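GTP-binding protein (Sulfolobus solfataricus P2, PDB 2QTF) hydrolyses GTP, for which it is specific, and associates with the 50S ribosomal subunit, with a possible role in protein synthesis or ribosome biogenesis. Local coordinates at residues F94-I107 against I244-Y257. Numbering follows the deposited sequence.
Sequences FALHAGSKEAKMQI and IVDAFFVTLSEAKY. With CD (cadmium ion), chain C.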
loop_
_atom_site.group_PDB
_atom_site.type_symbol
_atom_site.label_atom_id
_atom_site.label_comp_id
_atom_site.label_asym_id
_atom_site.label_seq_id
_atom_site.Cartn_x
_atom_site.Cartn_y
_atom_site.Cartn_z
ATOM N N PHE A 94 -0.901 6.083 1.747
ATOM C CA PHE A 94 0.439 6.765 1.697
ATOM C C PHE A 94 0.708 7.471 3.021
ATOM O O PHE A 94 1.809 7.341 3.579
ATOM C CB PHE A 94 0.569 7.732 0.507
ATOM C CG PHE A 94 0.288 7.117 -0.894
ATOM C CD1 PHE A 94 0.348 5.766 -1.131
ATOM C CD2 PHE A 94 0.130 8.007 -1.982
ATOM C CE1 PHE A 94 0.047 5.242 -2.397
ATOM C CE2 PHE A 94 -0.140 7.501 -3.327
ATOM C CZ PHE A 94 -0.182 6.130 -3.519
ATOM N N ALA A 95 -0.293 8.200 3.517
ATOM C CA ALA A 95 -0.174 8.962 4.759
ATOM C C ALA A 95 0.203 7.999 5.914
ATOM O O ALA A 95 0.920 8.365 6.815
ATOM C CB ALA A 95 -1.526 9.677 5.033
ATOM N N LEU A 96 -0.373 6.800 5.936
ATOM C CA LEU A 96 -0.119 5.825 7.010
ATOM C C LEU A 96 1.256 5.192 6.848
ATOM O O LEU A 96 1.826 4.692 7.834
ATOM C CB LEU A 96 -1.268 4.743 7.016
ATOM C CG LEU A 96 -2.639 5.363 7.365
ATOM C CD1 LEU A 96 -3.742 4.126 7.236
ATOM C CD2 LEU A 96 -2.716 5.986 8.826
ATOM N N HIS A 97 1.854 5.236 5.632
ATOM C CA HIS A 97 3.148 4.568 5.510
ATOM C C HIS A 97 4.297 5.566 5.425
ATOM O O HIS A 97 5.454 5.153 5.459
ATOM C CB HIS A 97 3.191 3.678 4.276
ATOM C CG HIS A 97 2.319 2.458 4.387
ATOM N ND1 HIS A 97 0.932 2.495 4.284
ATOM C CD2 HIS A 97 2.643 1.179 4.648
ATOM C CE1 HIS A 97 0.469 1.261 4.425
ATOM N NE2 HIS A 97 1.492 0.447 4.601
ATOM N N ALA A 98 4.021 6.857 5.282
ATOM C CA ALA A 98 5.084 7.832 5.047
ATOM C C ALA A 98 5.655 8.281 6.404
ATOM O O ALA A 98 4.916 8.629 7.290
ATOM C CB ALA A 98 4.483 9.054 4.291
ATOM N N GLY A 99 6.947 8.294 6.553
ATOM C CA GLY A 99 7.539 8.870 7.766
ATOM C C GLY A 99 8.421 10.087 7.451
ATOM O O GLY A 99 8.845 10.782 8.387
ATOM N N SER A 100 8.633 10.392 6.186
ATOM C CA SER A 100 9.481 11.525 5.833
ATOM C C SER A 100 8.692 12.818 5.666
ATOM O O SER A 100 7.464 12.819 5.313
ATOM C CB SER A 100 10.258 11.282 4.565
ATOM O OG SER A 100 9.490 11.365 3.332
ATOM N N LYS A 101 9.378 13.957 5.843
ATOM C CA LYS A 101 8.690 15.257 5.697
ATOM C C LYS A 101 8.285 15.524 4.262
ATOM O O LYS A 101 7.199 16.033 4.013
ATOM C CB LYS A 101 9.581 16.423 6.207
ATOM C CG LYS A 101 8.891 17.796 6.086
ATOM C CD LYS A 101 9.689 18.982 6.764
ATOM C CE LYS A 101 8.998 20.355 6.405
ATOM N NZ LYS A 101 7.465 20.257 6.652
ATOM N N GLU A 102 9.156 15.170 3.317
ATOM C CA GLU A 102 8.898 15.385 1.876
ATOM C C GLU A 102 7.652 14.580 1.423
ATOM O O GLU A 102 6.857 15.117 0.708
ATOM C CB GLU A 102 10.170 14.987 1.063
ATOM C CG GLU A 102 10.045 15.127 -0.498
ATOM C CD GLU A 102 11.352 14.622 -1.227
ATOM O OE1 GLU A 102 12.328 14.263 -0.557
ATOM O OE2 GLU A 102 11.406 14.484 -2.469
ATOM N N ALA A 103 7.476 13.337 1.903
ATOM C CA ALA A 103 6.348 12.533 1.473
ATOM C C ALA A 103 5.096 13.130 2.131
ATOM O O ALA A 103 4.051 13.291 1.477
ATOM C CB ALA A 103 6.535 11.089 1.941
ATOM N N LYS A 104 5.175 13.514 3.400
ATOM C CA LYS A 104 4.006 14.114 4.022
ATOM C C LYS A 104 3.506 15.386 3.298
ATOM O O LYS A 104 2.283 15.653 3.259
ATOM C CB LYS A 104 4.294 14.451 5.487
ATOM C CG LYS A 104 4.502 13.156 6.342
ATOM C CD LYS A 104 3.275 12.254 6.312
ATOM C CE LYS A 104 2.981 11.637 7.714
ATOM N NZ LYS A 104 1.611 10.932 7.593
ATOM N N MET A 105 4.449 16.231 2.857
ATOM C CA MET A 105 4.144 17.384 2.076
ATOM C C MET A 105 3.530 17.015 0.722
ATOM O O MET A 105 2.605 17.717 0.261
ATOM C CB MET A 105 5.464 18.181 1.889
ATOM C CG MET A 105 5.868 18.969 3.230
ATOM S SD MET A 105 7.568 19.619 2.864
ATOM C CE MET A 105 6.927 20.934 1.885
ATOM N N GLN A 106 4.069 15.980 0.037
ATOM C CA GLN A 106 3.477 15.652 -1.293
ATOM C C GLN A 106 2.051 15.134 -1.090
ATOM O O GLN A 106 1.183 15.304 -1.956
ATOM C CB GLN A 106 4.218 14.514 -1.989
ATOM C CG GLN A 106 5.592 14.960 -2.527
ATOM C CD GLN A 106 5.521 15.767 -3.840
ATOM O OE1 GLN A 106 6.565 16.156 -4.373
ATOM N NE2 GLN A 106 4.354 16.066 -4.314
ATOM N N ILE A 107 1.839 14.384 0.003
ATOM C CA ILE A 107 0.476 13.837 0.265
ATOM C C ILE A 107 -0.485 14.993 0.575
ATOM O O ILE A 107 -1.577 15.074 0.074
ATOM C CB ILE A 107 0.532 12.798 1.490
ATOM C CG1 ILE A 107 1.311 11.537 1.000
ATOM C CG2 ILE A 107 -1.006 12.456 1.987
ATOM C CD1 ILE A 107 1.975 10.695 2.096
ATOM N N ILE A 244 -1.648 11.352 -8.163
ATOM C CA ILE A 244 -0.968 10.980 -6.883
ATOM C C ILE A 244 0.350 10.253 -7.107
ATOM O O ILE A 244 0.904 9.674 -6.211
ATOM C CB ILE A 244 -1.908 10.193 -5.874
ATOM C CG1 ILE A 244 -2.364 8.848 -6.447
ATOM C CG2 ILE A 244 -3.145 11.086 -5.628
ATOM C CD1 ILE A 244 -3.245 8.000 -5.485
ATOM N N VAL A 245 0.827 10.280 -8.358
ATOM C CA VAL A 245 2.057 9.513 -8.678
ATOM C C VAL A 245 3.191 10.115 -7.948
ATOM O O VAL A 245 4.000 9.363 -7.436
ATOM C CB VAL A 245 2.314 9.519 -10.214
ATOM C CG1 VAL A 245 3.828 9.224 -10.525
ATOM C CG2 VAL A 245 1.459 8.507 -10.864
ATOM N N ASP A 246 3.307 11.440 -7.800
ATOM C CA ASP A 246 4.441 11.898 -7.031
ATOM C C ASP A 246 4.369 11.574 -5.529
ATOM O O ASP A 246 5.400 11.280 -4.923
ATOM C CB ASP A 246 4.641 13.406 -6.997
ATOM C CG ASP A 246 5.146 13.986 -8.371
ATOM O OD1 ASP A 246 5.630 13.247 -9.240
ATOM O OD2 ASP A 246 5.004 15.186 -8.487
ATOM N N ALA A 247 3.183 11.743 -4.927
ATOM C CA ALA A 247 3.077 11.322 -3.547
ATOM C C ALA A 247 3.465 9.848 -3.397
ATOM O O ALA A 247 4.070 9.476 -2.367
ATOM C CB ALA A 247 1.667 11.561 -3.033
ATOM N N PHE A 248 3.067 8.998 -4.361
ATOM C CA PHE A 248 3.370 7.543 -4.267
ATOM C C PHE A 248 4.864 7.324 -4.286
ATOM O O PHE A 248 5.463 6.702 -3.380
ATOM C CB PHE A 248 2.711 6.738 -5.457
ATOM C CG PHE A 248 3.199 5.353 -5.534
ATOM C CD1 PHE A 248 2.959 4.428 -4.491
ATOM C CD2 PHE A 248 3.990 4.947 -6.664
ATOM C CE1 PHE A 248 3.507 3.100 -4.527
ATOM C CE2 PHE A 248 4.523 3.644 -6.721
ATOM C CZ PHE A 248 4.234 2.704 -5.663
ATOM N N PHE A 249 5.505 7.824 -5.352
ATOM C CA PHE A 249 6.955 7.616 -5.458
ATOM C C PHE A 249 7.773 8.171 -4.319
ATOM O O PHE A 249 8.748 7.564 -3.835
ATOM C CB PHE A 249 7.482 8.079 -6.835
ATOM C CG PHE A 249 7.236 7.087 -7.860
ATOM C CD1 PHE A 249 7.891 5.857 -7.798
ATOM C CD2 PHE A 249 6.258 7.296 -8.855
ATOM C CE1 PHE A 249 7.634 4.837 -8.720
ATOM C CE2 PHE A 249 5.989 6.291 -9.795
ATOM C CZ PHE A 249 6.690 5.047 -9.742
ATOM N N VAL A 250 7.429 9.316 -3.863
ATOM C CA VAL A 250 8.187 9.879 -2.748
ATOM C C VAL A 250 8.020 9.062 -1.468
ATOM O O VAL A 250 8.949 8.826 -0.690
ATOM C CB VAL A 250 7.763 11.364 -2.506
ATOM C CG1 VAL A 250 8.551 11.944 -1.392
ATOM C CG2 VAL A 250 8.090 12.251 -3.745
ATOM N N THR A 251 6.800 8.646 -1.185
ATOM C CA THR A 251 6.567 7.725 -0.052
ATOM C C THR A 251 7.347 6.388 -0.246
ATOM O O THR A 251 7.922 5.871 0.708
ATOM C CB THR A 251 5.011 7.399 0.065
ATOM O OG1 THR A 251 4.340 8.626 0.260
ATOM C CG2 THR A 251 4.674 6.433 1.294
ATOM N N LEU A 252 7.244 5.783 -1.423
ATOM C CA LEU A 252 7.895 4.530 -1.661
ATOM C C LEU A 252 9.418 4.698 -1.580
ATOM O O LEU A 252 10.142 3.787 -1.059
ATOM C CB LEU A 252 7.477 3.980 -3.089
ATOM C CG LEU A 252 8.175 2.651 -3.518
ATOM C CD1 LEU A 252 7.826 1.422 -2.563
ATOM C CD2 LEU A 252 7.878 2.347 -5.035
ATOM N N SER A 253 9.945 5.837 -2.073
ATOM C CA SER A 253 11.418 6.078 -2.000
ATOM C C SER A 253 12.018 6.057 -0.613
ATOM O O SER A 253 13.274 5.943 -0.452
ATOM C CB SER A 253 11.754 7.444 -2.691
ATOM O OG SER A 253 11.486 7.247 -4.085
ATOM N N GLU A 254 11.189 6.178 0.436
ATOM C CA GLU A 254 11.666 5.969 1.801
ATOM C C GLU A 254 12.228 4.531 1.994
ATOM O O GLU A 254 12.877 4.242 3.024
ATOM C CB GLU A 254 10.620 6.179 2.843
ATOM C CG GLU A 254 10.026 7.664 2.851
ATOM C CD GLU A 254 8.924 7.882 3.849
ATOM O OE1 GLU A 254 8.687 7.025 4.752
ATOM O OE2 GLU A 254 8.308 9.006 3.792
ATOM N N ALA A 255 11.975 3.634 1.070
ATOM C CA ALA A 255 12.486 2.270 1.255
ATOM C C ALA A 255 14.021 2.310 1.241
ATOM O O ALA A 255 14.673 1.433 1.743
ATOM C CB ALA A 255 12.032 1.402 0.149
ATOM N N LYS A 256 14.608 3.332 0.622
ATOM C CA LYS A 256 16.067 3.356 0.623
ATOM C C LYS A 256 16.666 3.702 2.005
ATOM O O LYS A 256 17.883 3.627 2.218
ATOM C CB LYS A 256 16.549 4.219 -0.571
ATOM C CG LYS A 256 16.318 5.655 -0.383
ATOM C CD LYS A 256 16.811 6.373 -1.685
ATOM C CE LYS A 256 15.687 6.704 -2.605
ATOM N NZ LYS A 256 15.960 8.007 -3.326
ATOM N N TYR A 257 15.852 3.974 3.006
ATOM C CA TYR A 257 16.384 4.217 4.346
ATOM C C TYR A 257 16.732 2.906 5.129
ATOM O O TYR A 257 17.402 2.943 6.184
ATOM C CB TYR A 257 15.331 4.904 5.257
ATOM C CG TYR A 257 14.876 6.301 4.849
ATOM C CD1 TYR A 257 15.606 7.057 3.958
ATOM C CD2 TYR A 257 13.681 6.828 5.358
ATOM C CE1 TYR A 257 15.166 8.349 3.586
ATOM C CE2 TYR A 257 13.222 8.103 5.018
ATOM C CZ TYR A 257 13.960 8.867 4.138
ATOM O OH TYR A 257 13.520 10.152 3.805
HETATM CD CD CD C . 1.513 -1.794 4.779
HETATM O O HOH W 1 4.107 17.023 -6.948
HETATM O O HOH W 2 2.513 -1.889 2.580
HETATM O O HOH W 3 -0.380 -1.691 3.161
HETATM O O HOH W 4 1.692 -4.075 4.685
HETATM O O HOH W 5 -0.461 -1.912 6.151
#
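Glu254 reaches across to the Ala98-Ser100 loop and takes up backbone N-H groups there. Its CB points toward segment 94-107, CG passes 3.8 Å from Ser100 OG, and the chain runs extended (chi2 177°) through CD, 3.4 Å from Gly99 N, to a carboxylate able to accept several bonds. OE1 takes a nearly straight bond from Gly99 N (2.8 Å, 171°) on its syn lone pair. OE2 is gripped twice from one face of the carboxylate plane, by Ser100 N at 2.8 Å and by Ser100 OG at 2.7 Å. Serine suits this N-cap, because its small hydroxyl also accepts from Ala103 N. Replacing this glutamate by alanine would probably leave Gly99 N, Ser100 N and the Ser100 hydroxyl without their acceptor and let the loop shift.

Beyond it, helices 101-107 and 245-253 run antiparallel at 163°, and alanines allow an axis separation of 8.5 Å. Thr251 fits as a knob among Phe94, His97, Ala103 and Ile107, its hydroxyl satisfied by Ala247 O and its CG2 lying 4.0 Å from Ala98 CB. Phe94 lays one ring face under Phe248 CA, a CH-pi contact. His97 NE2, with Asp232, binds a cadmium ion, while ND1 hydrogen-bonds with Ile93 O. The contact joins helices 86-97 and 101-121 to the G domain; Leu252 turns to helix 271-288, while Met105 packs on helix 145-164.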